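Local atomic coordinates of putative epimerase (Burkholderia cenocepacia, PDB entry 4LW8), a protein that probably acts as an NAD(P)-dependent sugar-nucleotide epimerase or dehydratase in the biosynthesis of the lipopolysaccharide O-antigen of the bacterial outer membrane. Residues Arg212-Asn217 / Asp273-Pro278; Pro200-His205 / Glu259-Leu264; His205-Ala210 / Asp317-Ala322; Glu252-Leu257 / Ser288-Arg293. One frame throughout, in Å; residues are numbered along the deposited sequence.

Interaction 1: Arg212-Asn217 / Asp273-Pro278; sequences RISLGN and DVTIDP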
loop_
_atom_site.group_PDB
_atom_site.type_symbol
_atom_site.label_atom_id
_atom_site.label_comp_id
_atom_site.label_asym_id
_atom_site.label_seq_id
_atom_site.Cartn_x
_atom_site.Cartn_y
_atom_site.Cartn_z
ATOM N N ARG A 212 27.430 -6.411 30.427
ATOM C CA ARG A 212 26.335 -7.234 29.909
ATOM C C ARG A 212 25.369 -6.515 28.969
ATOM O O ARG A 212 25.338 -5.284 28.895
ATOM C CB ARG A 212 25.551 -7.866 31.063
ATOM C CG ARG A 212 25.002 -6.919 32.120
ATOM C CD ARG A 212 24.245 -7.698 33.236
ATOM N NE ARG A 212 25.140 -8.597 33.958
ATOM C CZ ARG A 212 25.287 -9.884 33.678
ATOM N NH1 ARG A 212 24.567 -10.432 32.711
ATOM N NH2 ARG A 212 26.156 -10.617 34.352
ATOM N N ILE A 213 24.568 -7.313 28.266
ATOM C CA ILE A 213 23.533 -6.818 27.365
ATOM C C ILE A 213 22.387 -7.828 27.244
ATOM O O ILE A 213 22.570 -9.020 27.472
ATOM C CB ILE A 213 24.109 -6.512 25.958
ATOM C CG1 ILE A 213 23.132 -5.663 25.142
ATOM C CG2 ILE A 213 24.426 -7.793 25.203
ATOM C CD1 ILE A 213 23.561 -5.464 23.702
ATOM N N SER A 214 21.207 -7.334 26.889
ATOM C CA SER A 214 20.024 -8.165 26.751
ATOM C C SER A 214 19.640 -8.232 25.291
ATOM O O SER A 214 19.540 -7.201 24.630
ATOM C CB SER A 214 18.858 -7.608 27.569
ATOM O OG SER A 214 19.135 -7.668 28.952
ATOM N N LEU A 215 19.450 -9.452 24.788
ATOM C CA LEU A 215 19.147 -9.679 23.374
ATOM C C LEU A 215 18.083 -10.765 23.173
ATOM O O LEU A 215 17.663 -11.421 24.125
ATOM C CB LEU A 215 20.422 -10.064 22.612
ATOM C CG LEU A 215 21.592 -9.083 22.680
ATOM C CD1 LEU A 215 22.876 -9.730 22.163
ATOM C CD2 LEU A 215 21.244 -7.848 21.866
ATOM N N GLY A 216 17.657 -10.949 21.926
ATOM C CA GLY A 216 16.770 -12.047 21.585
ATOM C C GLY A 216 17.575 -13.300 21.293
ATOM O O GLY A 216 18.681 -13.458 21.804
ATOM N N ASN A 217 17.040 -14.175 20.444
ATOM C CA ASN A 217 17.738 -15.398 20.061
ATOM C C ASN A 217 19.011 -15.082 19.288
ATOM O O ASN A 217 19.030 -14.182 18.454
ATOM C CB ASN A 217 16.825 -16.312 19.229
ATOM N N ASP A 273 28.574 -10.351 28.495
ATOM C CA ASP A 273 27.639 -11.326 29.025
ATOM C C ASP A 273 26.258 -11.020 28.443
ATOM O O ASP A 273 25.845 -9.866 28.378
ATOM C CB ASP A 273 27.621 -11.311 30.562
ATOM C CG ASP A 273 27.060 -12.609 31.151
ATOM O OD1 ASP A 273 27.199 -13.652 30.493
ATOM O OD2 ASP A 273 26.484 -12.593 32.258
ATOM N N VAL A 274 25.574 -12.055 27.970
ATOM C CA VAL A 274 24.277 -11.901 27.316
ATOM C C VAL A 274 23.113 -12.482 28.124
ATOM O O VAL A 274 23.186 -13.603 28.606
ATOM C CB VAL A 274 24.300 -12.561 25.931
ATOM C CG1 VAL A 274 22.922 -12.484 25.268
ATOM C CG2 VAL A 274 25.376 -11.895 25.073
ATOM N N THR A 275 22.056 -11.685 28.275
ATOM C CA THR A 275 20.778 -12.104 28.860
ATOM C C THR A 275 19.740 -12.215 27.757
ATOM O O THR A 275 19.671 -11.352 26.881
ATOM C CB THR A 275 20.264 -11.107 29.929
ATOM O OG1 THR A 275 21.038 -11.233 31.121
ATOM C CG2 THR A 275 18.820 -11.389 30.289
ATOM N N ILE A 276 18.939 -13.271 27.776
ATOM C CA ILE A 276 17.893 -13.388 26.775
ATOM C C ILE A 276 16.590 -12.809 27.314
ATOM O O ILE A 276 15.975 -13.366 28.215
ATOM C CB ILE A 276 17.695 -14.850 26.325
ATOM C CG1 ILE A 276 18.997 -15.391 25.721
ATOM C CG2 ILE A 276 16.580 -14.938 25.304
ATOM C CD1 ILE A 276 19.642 -14.444 24.684
ATOM N N ASP A 277 16.199 -11.670 26.756
ATOM C CA ASP A 277 14.965 -10.983 27.113
ATOM C C ASP A 277 13.832 -11.449 26.200
ATOM O O ASP A 277 13.953 -11.369 24.978
ATOM C CB ASP A 277 15.160 -9.466 27.001
ATOM C CG ASP A 277 13.995 -8.665 27.574
ATOM O OD1 ASP A 277 12.892 -9.218 27.772
ATOM O OD2 ASP A 277 14.190 -7.454 27.818
ATOM N N PRO A 278 12.727 -11.931 26.788
ATOM C CA PRO A 278 11.547 -12.335 26.009
ATOM C C PRO A 278 10.967 -11.200 25.169
ATOM O O PRO A 278 10.380 -11.459 24.122
ATOM C CB PRO A 278 10.558 -12.777 27.091
ATOM C CG PRO A 278 11.436 -13.268 28.191
ATOM C CD PRO A 278 12.589 -12.296 28.208
HETATM O O HOH W 1 23.350 -13.120 31.808
HETATM O O HOH W 2 23.037 -9.545 30.746
#
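Arg212 begins the 212-215 strand beside Asp273, the first residue of the parallel 273-276 strand, and the two side chains run alongside each other over the same face of this two-stranded sheet. The Arg212 chain bends about its CG-CD bond (chi3 63°), which brings the edge of the guanidinium to the carboxylate: NH2 reaches Asp273 OD2 at 2.9 Å in a salt bridge, which OD2 accepts on its anti lone pair, while NH1 adds a weak bond. Both nitrogens share this single oxygen, and the two planes stand 74° apart, so this is not a flat two-bond pair. NH1 also gives a hydrogen to each of two waters, which both bond Thr275 OG1. Next comes Ile213, whose N bonds Asp273 O at 2.9 Å and whose O takes the N-H of Thr275 at 2.8 Å. Its branched side chain lies on the other face, against Leu202 and His205 of the 198-207 helix. Ser214, small and polar, returns to the Arg212 face, its OG 3.7 Å from Thr275 CB. Leu215 completes the ladder: its N bonds Thr275 O and its O accepts from Asp277 N, 3.0 Å away. Its CD1 meets Val274 CG1 at 4.2 Å, and both residues pack on Leu261 of the 257-268 helix. Beyond the pairing, Gly216 O lies 3.2 Å from Ile276 CD1. The chemistry thus divides by face: branched aliphatic groups look toward the helices, while charge, hydroxyls and water occupy the exposed face, where solvent would probably weaken the Arg212-Asp273 attraction.

Interaction 2: Pro200-His205 / Glu259-Leu264; sequences PKLVAH and EVLAML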
loop_
_atom_site.group_PDB
_atom_site.type_symbol
_atom_site.label_atom_id
_atom_site.label_comp_id
_atom_site.label_asym_id
_atom_site.label_seq_id
_atom_site.Cartn_x
_atom_site.Cartn_y
_atom_site.Cartn_z
ATOM N N PRO A 200 24.422 -0.922 16.103
ATOM C CA PRO A 200 24.963 0.196 16.895
ATOM C C PRO A 200 24.793 0.021 18.414
ATOM O O PRO A 200 25.649 0.465 19.187
ATOM C CB PRO A 200 24.165 1.401 16.383
ATOM C CG PRO A 200 23.870 1.036 14.940
ATOM C CD PRO A 200 23.575 -0.442 14.991
ATOM N N LYS A 201 23.718 -0.636 18.833
ATOM C CA LYS A 201 23.519 -0.932 20.254
ATOM C C LYS A 201 24.637 -1.844 20.769
ATOM O O LYS A 201 25.253 -1.567 21.804
ATOM C CB LYS A 201 22.145 -1.574 20.467
ATOM C CG LYS A 201 21.744 -1.839 21.925
ATOM C CD LYS A 201 20.537 -2.795 21.986
ATOM C CE LYS A 201 20.180 -3.192 23.418
ATOM N NZ LYS A 201 19.115 -4.253 23.483
ATOM N N LEU A 202 24.921 -2.909 20.018
ATOM C CA LEU A 202 26.003 -3.838 20.341
ATOM C C LEU A 202 27.347 -3.116 20.365
ATOM O O LEU A 202 28.128 -3.275 21.307
ATOM C CB LEU A 202 26.052 -4.984 19.330
ATOM C CG LEU A 202 25.256 -6.263 19.602
ATOM C CD1 LEU A 202 23.884 -5.949 20.139
ATOM C CD2 LEU A 202 25.136 -7.064 18.319
ATOM N N VAL A 203 27.620 -2.330 19.325
ATOM C CA VAL A 203 28.873 -1.572 19.250
ATOM C C VAL A 203 29.015 -0.614 20.442
ATOM O O VAL A 203 30.077 -0.541 21.062
ATOM C CB VAL A 203 28.975 -0.785 17.920
ATOM C CG1 VAL A 203 30.083 0.277 17.977
ATOM C CG2 VAL A 203 29.205 -1.744 16.766
ATOM N N ALA A 204 27.941 0.103 20.769
ATOM C CA ALA A 204 27.963 1.051 21.884
ATOM C C ALA A 204 28.302 0.346 23.193
ATOM O O ALA A 204 29.083 0.855 23.999
ATOM C CB ALA A 204 26.633 1.778 22.005
ATOM N N HIS A 205 27.730 -0.835 23.400
ATOM C CA HIS A 205 28.019 -1.585 24.616
ATOM C C HIS A 205 29.484 -2.010 24.665
ATOM O O HIS A 205 30.158 -1.804 25.676
ATOM C CB HIS A 205 27.122 -2.820 24.748
ATOM C CG HIS A 205 25.737 -2.520 25.232
ATOM N ND1 HIS A 205 24.825 -1.787 24.499
ATOM C CD2 HIS A 205 25.110 -2.845 26.391
ATOM C CE1 HIS A 205 23.693 -1.694 25.173
ATOM N NE2 HIS A 205 23.845 -2.317 26.330
ATOM N N GLU A 259 27.538 -14.816 15.754
ATOM C CA GLU A 259 28.691 -14.484 14.917
ATOM C C GLU A 259 29.104 -13.027 15.101
ATOM O O GLU A 259 30.296 -12.713 15.149
ATOM C CB GLU A 259 28.390 -14.732 13.432
ATOM C CG GLU A 259 28.123 -16.192 13.029
ATOM C CD GLU A 259 27.650 -16.299 11.579
ATOM O OE1 GLU A 259 28.498 -16.238 10.660
ATOM O OE2 GLU A 259 26.426 -16.424 11.353
ATOM N N VAL A 260 28.116 -12.143 15.216
ATOM C CA VAL A 260 28.390 -10.722 15.377
ATOM C C VAL A 260 29.039 -10.479 16.737
ATOM O O VAL A 260 30.056 -9.780 16.836
ATOM C CB VAL A 260 27.107 -9.873 15.232
ATOM C CG1 VAL A 260 27.406 -8.406 15.512
ATOM C CG2 VAL A 260 26.538 -10.022 13.827
ATOM N N LEU A 261 28.468 -11.084 17.780
ATOM C CA LEU A 261 29.053 -11.003 19.113
ATOM C C LEU A 261 30.497 -11.504 19.104
ATOM O O LEU A 261 31.371 -10.885 19.699
ATOM C CB LEU A 261 28.223 -11.808 20.127
ATOM C CG LEU A 261 26.857 -11.207 20.474
ATOM C CD1 LEU A 261 25.964 -12.218 21.212
ATOM C CD2 LEU A 261 27.061 -9.933 21.289
ATOM N N ALA A 262 30.748 -12.614 18.417
ATOM C CA ALA A 262 32.096 -13.175 18.383
ATOM C C ALA A 262 33.087 -12.208 17.724
ATOM O O ALA A 262 34.232 -12.093 18.168
ATOM C CB ALA A 262 32.094 -14.510 17.669
ATOM N N MET A 263 32.638 -11.506 16.682
ATOM C CA MET A 263 33.468 -10.508 15.997
ATOM C C MET A 263 33.834 -9.349 16.912
ATOM O O MET A 263 34.967 -8.853 16.901
ATOM C CB MET A 263 32.754 -9.959 14.759
ATOM C CG MET A 263 32.705 -10.901 13.567
ATOM S SD MET A 263 31.724 -10.214 12.203
ATOM C CE MET A 263 31.743 -11.606 11.089
ATOM N N LEU A 264 32.851 -8.898 17.682
ATOM C CA LEU A 264 33.049 -7.761 18.557
ATOM C C LEU A 264 33.900 -8.154 19.749
ATOM O O LEU A 264 34.710 -7.355 20.223
ATOM C CB LEU A 264 31.703 -7.190 19.003
ATOM C CG LEU A 264 30.941 -6.419 17.915
ATOM C CD1 LEU A 264 29.483 -6.235 18.311
ATOM C CD2 LEU A 264 31.599 -5.059 17.659
#
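Leu202 and Leu264 meet where two helices of the C-terminal part pack side by side in this member of the NAD(P)-dependent epimerase/dehydratase family. The 200-205 and 259-264 segments run in roughly the same direction, at 30°, with axes 10.9 Å apart. Such spacing suits branched aliphatic residues, which span the gap by their methyl groups, and the tight part of the contact is made of these alone. Leu202 turns its CB toward the second helix and has the largest share: its CB receives Leu264 CD1 at 3.8 Å, and its CD2 meets Val260 CG1 at 3.9 Å, the side chains of Leu202 and Val260 crossing at about a right angle. Leu264 carries its CG opposite its own carbonyl carbon (chi1 -73°), from where its fork divides the work, CD1 going to Leu202 and CD2 to Val203 CG2, 4.2 Å away. A valine, branched at CB, presents a methyl to Leu264 close to its own helix, and Met315 and Met319 of the 308-321 helix pack on it as well. Leu261 touches more loosely, its CD2 4.4 Å from Leu202 CG. The partly exposed side of the first helix is quite different, for there the polar residues turn from the interface. Lys201 sends its long extended chain to Ser214 O, and His205 folds back on its own helix. Lys201 O therefore takes two hydrogens from one residue, from opposite faces of its carbonyl plane: the helical N-H of His205 at 3.0 Å, and His205 ND1 at 2.7 Å, lying 42° above that plane.

Interaction 3: His205-Ala210 / Asp317-Ala322; sequences HYARNA and DAMRAA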
loop_
_atom_site.group_PDB
_atom_site.type_symbol
_atom_site.label_atom_id
_atom_site.label_comp_id
_atom_site.label_asym_id
_atom_site.label_seq_id
_atom_site.Cartn_x
_atom_site.Cartn_y
_atom_site.Cartn_z
ATOM N N HIS A 205 27.730 -0.835 23.400
ATOM C CA HIS A 205 28.019 -1.585 24.616
ATOM C C HIS A 205 29.484 -2.010 24.665
ATOM O O HIS A 205 30.158 -1.804 25.676
ATOM C CB HIS A 205 27.122 -2.820 24.748
ATOM C CG HIS A 205 25.737 -2.520 25.232
ATOM N ND1 HIS A 205 24.825 -1.787 24.499
ATOM C CD2 HIS A 205 25.110 -2.845 26.391
ATOM C CE1 HIS A 205 23.693 -1.694 25.173
ATOM N NE2 HIS A 205 23.845 -2.317 26.330
ATOM N N TYR A 206 29.981 -2.601 23.584
ATOM C CA TYR A 206 31.362 -3.064 23.586
ATOM C C TYR A 206 32.342 -1.898 23.664
ATOM O O TYR A 206 33.391 -2.003 24.301
ATOM C CB TYR A 206 31.657 -3.903 22.344
ATOM C CG TYR A 206 31.487 -5.395 22.536
ATOM C CD1 TYR A 206 32.478 -6.156 23.160
ATOM C CD2 TYR A 206 30.354 -6.049 22.074
ATOM C CE1 TYR A 206 32.336 -7.527 23.326
ATOM C CE2 TYR A 206 30.201 -7.427 22.235
ATOM C CZ TYR A 206 31.191 -8.157 22.863
ATOM O OH TYR A 206 31.046 -9.513 23.019
ATOM N N ALA A 207 31.977 -0.776 23.054
ATOM C CA ALA A 207 32.871 0.376 22.994
ATOM C C ALA A 207 33.152 0.941 24.377
ATOM O O ALA A 207 34.250 1.441 24.636
ATOM C CB ALA A 207 32.285 1.462 22.081
ATOM N N ARG A 208 32.158 0.878 25.263
ATOM C CA ARG A 208 32.316 1.385 26.625
ATOM C C ARG A 208 32.579 0.235 27.612
ATOM O O ARG A 208 32.413 0.384 28.826
ATOM C CB ARG A 208 31.081 2.181 27.049
ATOM C CG ARG A 208 29.846 1.329 27.239
ATOM C CD ARG A 208 28.614 2.152 27.551
ATOM N NE ARG A 208 27.558 1.280 28.050
ATOM C CZ ARG A 208 26.418 1.011 27.422
ATOM N NH1 ARG A 208 26.140 1.565 26.241
ATOM N NH2 ARG A 208 25.548 0.185 27.993
ATOM N N ASN A 209 32.970 -0.917 27.074
ATOM C CA ASN A 209 33.258 -2.104 27.878
ATOM C C ASN A 209 32.129 -2.498 28.822
ATOM O O ASN A 209 32.377 -2.854 29.972
ATOM C CB ASN A 209 34.537 -1.891 28.698
ATOM C CG ASN A 209 35.748 -1.637 27.832
ATOM O OD1 ASN A 209 36.157 -2.491 27.044
ATOM N ND2 ASN A 209 36.328 -0.450 27.968
ATOM N N ALA A 210 30.891 -2.422 28.348
ATOM C CA ALA A 210 29.749 -2.852 29.151
ATOM C C ALA A 210 29.890 -4.322 29.533
ATOM O O ALA A 210 30.264 -5.139 28.697
ATOM C CB ALA A 210 28.449 -2.625 28.395
ATOM N N ASP A 317 35.851 1.837 16.662
ATOM C CA ASP A 317 36.909 2.843 16.682
ATOM C C ASP A 317 36.329 4.255 16.734
ATOM O O ASP A 317 36.825 5.106 17.459
ATOM C CB ASP A 317 37.824 2.700 15.462
ATOM C CG ASP A 317 38.687 1.451 15.518
ATOM O OD1 ASP A 317 38.836 0.869 16.614
ATOM O OD2 ASP A 317 39.244 1.072 14.466
ATOM N N ALA A 318 35.282 4.502 15.957
ATOM C CA ALA A 318 34.665 5.823 15.946
ATOM C C ALA A 318 34.051 6.133 17.304
ATOM O O ALA A 318 34.134 7.258 17.778
ATOM C CB ALA A 318 33.617 5.926 14.844
ATOM N N MET A 319 33.448 5.130 17.936
ATOM C CA MET A 319 32.832 5.332 19.248
ATOM C C MET A 319 33.868 5.682 20.316
ATOM O O MET A 319 33.627 6.539 21.162
ATOM C CB MET A 319 32.044 4.099 19.676
ATOM C CG MET A 319 30.698 3.941 18.979
ATOM S SD MET A 319 29.497 5.218 19.406
ATOM C CE MET A 319 28.910 4.599 20.981
ATOM N N ARG A 320 35.019 5.017 20.270
ATOM C CA ARG A 320 36.064 5.218 21.268
ATOM C C ARG A 320 36.809 6.529 21.043
ATOM O O ARG A 320 37.253 7.166 21.994
ATOM C CB ARG A 320 37.048 4.045 21.251
ATOM C CG ARG A 320 36.437 2.733 21.743
ATOM C CD ARG A 320 37.439 1.588 21.739
ATOM N NE ARG A 320 36.955 0.476 22.550
ATOM C CZ ARG A 320 37.532 -0.722 22.618
ATOM N NH1 ARG A 320 38.632 -0.977 21.922
ATOM N NH2 ARG A 320 37.002 -1.667 23.388
ATOM N N ALA A 321 36.948 6.921 19.780
ATOM C CA ALA A 321 37.626 8.169 19.426
ATOM C C ALA A 321 36.802 9.414 19.767
ATOM O O ALA A 321 37.348 10.517 19.859
ATOM C CB ALA A 321 37.981 8.171 17.940
ATOM N N ALA A 322 35.496 9.232 19.963
ATOM C CA ALA A 322 34.576 10.345 20.213
ATOM C C ALA A 322 34.913 11.121 21.488
ATOM O O ALA A 322 35.768 10.714 22.278
ATOM C CB ALA A 322 33.141 9.834 20.280
#
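With its CG opposite the carbonyl carbon (chi1 -68°) and its chain extended from there to NE, Arg320 stretches from the last helix, 308-321, across the end of helix 198-207 toward Ala207. That end is a Schellman motif: Asn209, with positive phi, is the C-prime residue, Ala210 N bonds His205 O, and Asn209 N bonds Tyr206 O. Asparagine suits such a place because it tolerates the left-handed conformation better than most residues. The guanidinium edge faces the helix terminus, with Ala207 O in its plane and 3.5 Å from Arg320 NE, a close polar approach. Arg320 NH2 stands obliquely to Tyr206 O and lies 3.8 Å from Asn209 OD1, the amide and guanidinium planes being 40° apart. The positive group thus sits by several carbonyl oxygens at the negative end of the helix dipole, a probably favourable electrostatic setting on an exposed surface. Tyr206 packs on helix 257-268, which also meets Arg320 through Ala268, and its OH bonds Ser265 OG and Ile272 N. The apolar part of the contact is compact, since alanine lets the helices come near: Ala207 and Arg320 have their CA atoms 6.1 Å apart, and Ala207 CB touches Met319 CB at 3.6 Å.

Interaction 4: Glu252-Leu257 / Ser288-Arg293; sequences ERAYSL and SLSGSR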
loop_
_atom_site.group_PDB
_atom_site.type_symbol
_atom_site.label_atom_id
_atom_site.label_comp_id
_atom_site.label_asym_id
_atom_site.label_seq_id
_atom_site.Cartn_x
_atom_site.Cartn_y
_atom_site.Cartn_z
ATOM N N GLU A 252 24.371 -10.427 0.577
ATOM C CA GLU A 252 24.186 -11.851 0.265
ATOM C C GLU A 252 24.841 -12.745 1.318
ATOM O O GLU A 252 24.947 -13.948 1.135
ATOM C CB GLU A 252 24.733 -12.209 -1.122
ATOM C CG GLU A 252 24.042 -11.496 -2.267
ATOM C CD GLU A 252 24.548 -11.948 -3.626
ATOM O OE1 GLU A 252 25.776 -12.138 -3.770
ATOM O OE2 GLU A 252 23.718 -12.108 -4.548
ATOM N N ARG A 253 25.275 -12.163 2.426
ATOM C CA ARG A 253 25.744 -12.988 3.530
ATOM C C ARG A 253 24.894 -12.768 4.774
ATOM O O ARG A 253 24.597 -11.633 5.147
ATOM C CB ARG A 253 27.209 -12.707 3.846
ATOM C CG ARG A 253 27.716 -13.567 4.984
ATOM C CD ARG A 253 29.216 -13.679 4.975
ATOM N NE ARG A 253 29.687 -14.428 6.132
ATOM C CZ ARG A 253 30.962 -14.695 6.378
ATOM N NH1 ARG A 253 31.896 -14.276 5.537
ATOM N NH2 ARG A 253 31.303 -15.383 7.461
ATOM N N ALA A 254 24.510 -13.871 5.405
ATOM C CA ALA A 254 23.705 -13.838 6.615
ATOM C C ALA A 254 24.554 -14.157 7.844
ATOM O O ALA A 254 25.266 -15.155 7.873
ATOM C CB ALA A 254 22.544 -14.817 6.506
ATOM N N TYR A 255 24.483 -13.288 8.846
ATOM C CA TYR A 255 25.192 -13.484 10.104
ATOM C C TYR A 255 24.225 -13.649 11.276
ATOM O O TYR A 255 23.259 -12.898 11.395
ATOM C CB TYR A 255 26.113 -12.292 10.391
ATOM C CG TYR A 255 27.287 -12.084 9.447
ATOM C CD1 TYR A 255 28.451 -12.829 9.570
ATOM C CD2 TYR A 255 27.221 -11.137 8.436
ATOM C CE1 TYR A 255 29.526 -12.618 8.716
ATOM C CE2 TYR A 255 28.287 -10.918 7.580
ATOM C CZ TYR A 255 29.433 -11.659 7.722
ATOM O OH TYR A 255 30.484 -11.436 6.860
ATOM N N SER A 256 24.486 -14.622 12.144
ATOM C CA SER A 256 23.731 -14.741 13.384
ATOM C C SER A 256 24.243 -13.719 14.394
ATOM O O SER A 256 25.360 -13.220 14.264
ATOM C CB SER A 256 23.859 -16.143 13.964
ATOM O OG SER A 256 25.181 -16.378 14.416
ATOM N N LEU A 257 23.449 -13.439 15.421
ATOM C CA LEU A 257 23.881 -12.530 16.481
ATOM C C LEU A 257 25.104 -13.092 17.215
ATOM O O LEU A 257 25.955 -12.348 17.696
ATOM C CB LEU A 257 22.735 -12.276 17.452
ATOM C CG LEU A 257 22.538 -10.856 17.970
ATOM C CD1 LEU A 257 22.819 -9.810 16.893
ATOM C CD2 LEU A 257 21.111 -10.732 18.480
ATOM N N SER A 288 16.953 -18.168 9.248
ATOM C CA SER A 288 17.845 -17.508 8.311
ATOM C C SER A 288 17.081 -16.884 7.151
ATOM O O SER A 288 16.209 -17.510 6.536
ATOM C CB SER A 288 18.891 -18.493 7.778
ATOM O OG SER A 288 19.862 -17.821 6.995
ATOM N N LEU A 289 17.451 -15.647 6.854
ATOM C CA LEU A 289 16.853 -14.858 5.791
ATOM C C LEU A 289 17.920 -13.914 5.238
ATOM O O LEU A 289 18.508 -13.121 5.972
ATOM C CB LEU A 289 15.638 -14.078 6.319
ATOM C CG LEU A 289 14.671 -13.400 5.346
ATOM C CD1 LEU A 289 13.299 -13.261 5.982
ATOM C CD2 LEU A 289 15.187 -12.033 4.938
ATOM N N SER A 290 18.169 -13.987 3.941
ATOM C CA SER A 290 19.153 -13.095 3.337
ATOM C C SER A 290 18.703 -12.720 1.940
ATOM O O SER A 290 17.724 -13.270 1.435
ATOM C CB SER A 290 20.530 -13.757 3.306
ATOM O OG SER A 290 20.456 -14.988 2.603
ATOM N N GLY A 291 19.412 -11.784 1.319
ATOM C CA GLY A 291 19.016 -11.309 0.012
ATOM C C GLY A 291 19.937 -11.765 -1.098
ATOM O O GLY A 291 21.118 -12.022 -0.875
ATOM N N SER A 292 19.386 -11.856 -2.301
ATOM C CA SER A 292 20.191 -11.984 -3.509
ATOM C C SER A 292 20.296 -10.640 -4.222
ATOM O O SER A 292 19.273 -10.015 -4.511
ATOM C CB SER A 292 19.587 -13.024 -4.457
ATOM O OG SER A 292 20.114 -12.876 -5.768
ATOM N N ARG A 293 21.517 -10.217 -4.540
ATOM C CA ARG A 293 21.713 -8.999 -5.320
ATOM C C ARG A 293 22.113 -9.349 -6.758
ATOM O O ARG A 293 22.774 -8.566 -7.452
ATOM C CB ARG A 293 22.768 -8.080 -4.677
ATOM C CG ARG A 293 24.215 -8.599 -4.674
ATOM C CD ARG A 293 25.218 -7.425 -4.741
ATOM N NE ARG A 293 25.056 -6.495 -3.620
ATOM C CZ ARG A 293 25.510 -5.241 -3.600
ATOM N NH1 ARG A 293 26.163 -4.753 -4.647
ATOM N NH2 ARG A 293 25.313 -4.469 -2.536
#
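Glu252 and Arg293 cross at about a right angle, carboxylate and guanidinium planes 72° apart, and the pair meets through the aliphatic part of the arginine, Glu252 OE1 lying 5.7 Å from Arg293 NE. Glu252 CD lies 3.5 Å from Arg293 CG. That methylene stands between the backbone N and carbonyl carbon of its own residue (chi1 67°), which sends the rest of the arginine to Cys250 O, bonded by NE. The acid itself bonds a backbone group: Arg293 N gives its hydrogen to Glu252 OE2 at 2.9 Å, on the anti side and 32° out of the carboxylate plane, while OE1 makes a salt bridge to Arg297. A glutamate is long enough to do both from a loop. Behind it, Glu252 CA points a hydrogen at Gly291 O, 3.3 Å away. Farther along, strand 221-226 pairs with both strands, and small side chains suit the place where Ala254 CB and Ser290 CB approach to 3.9 Å. Asp223 OD2 of that strand accepts from the backbone N of both Glu252 and Gly291. Two acids thus join the segments through backbone N-H groups. Arg293 N precedes the 294-300 helix, so the negative charge of Glu252 is probably favoured by the positive end of that helix's dipole.

Interactions 1, 2 and 3 form one continuous block, and interaction 4, whose strands belong to the large mixed sheet, adjoins it. Helix 198-207 serves both interaction 2 and interaction 3, whose centres are 10 Å apart, with Tyr206 CD2 set 3.5 Å from Leu264 CB. The two strands of interaction 1 follow the two helices of interaction 2 in the chain, and Ile213 CD1 packs 3.6 Å from Leu202 CD1, so this small sheet covers the helix pair. Helix 257-268 grows directly out of the 254-256 strand of interaction 4, and Met263 CE lies 3.4 Å from Tyr255 CE1. Interactions 3 and 4 do not touch: their nearest atoms are about 8 Å apart.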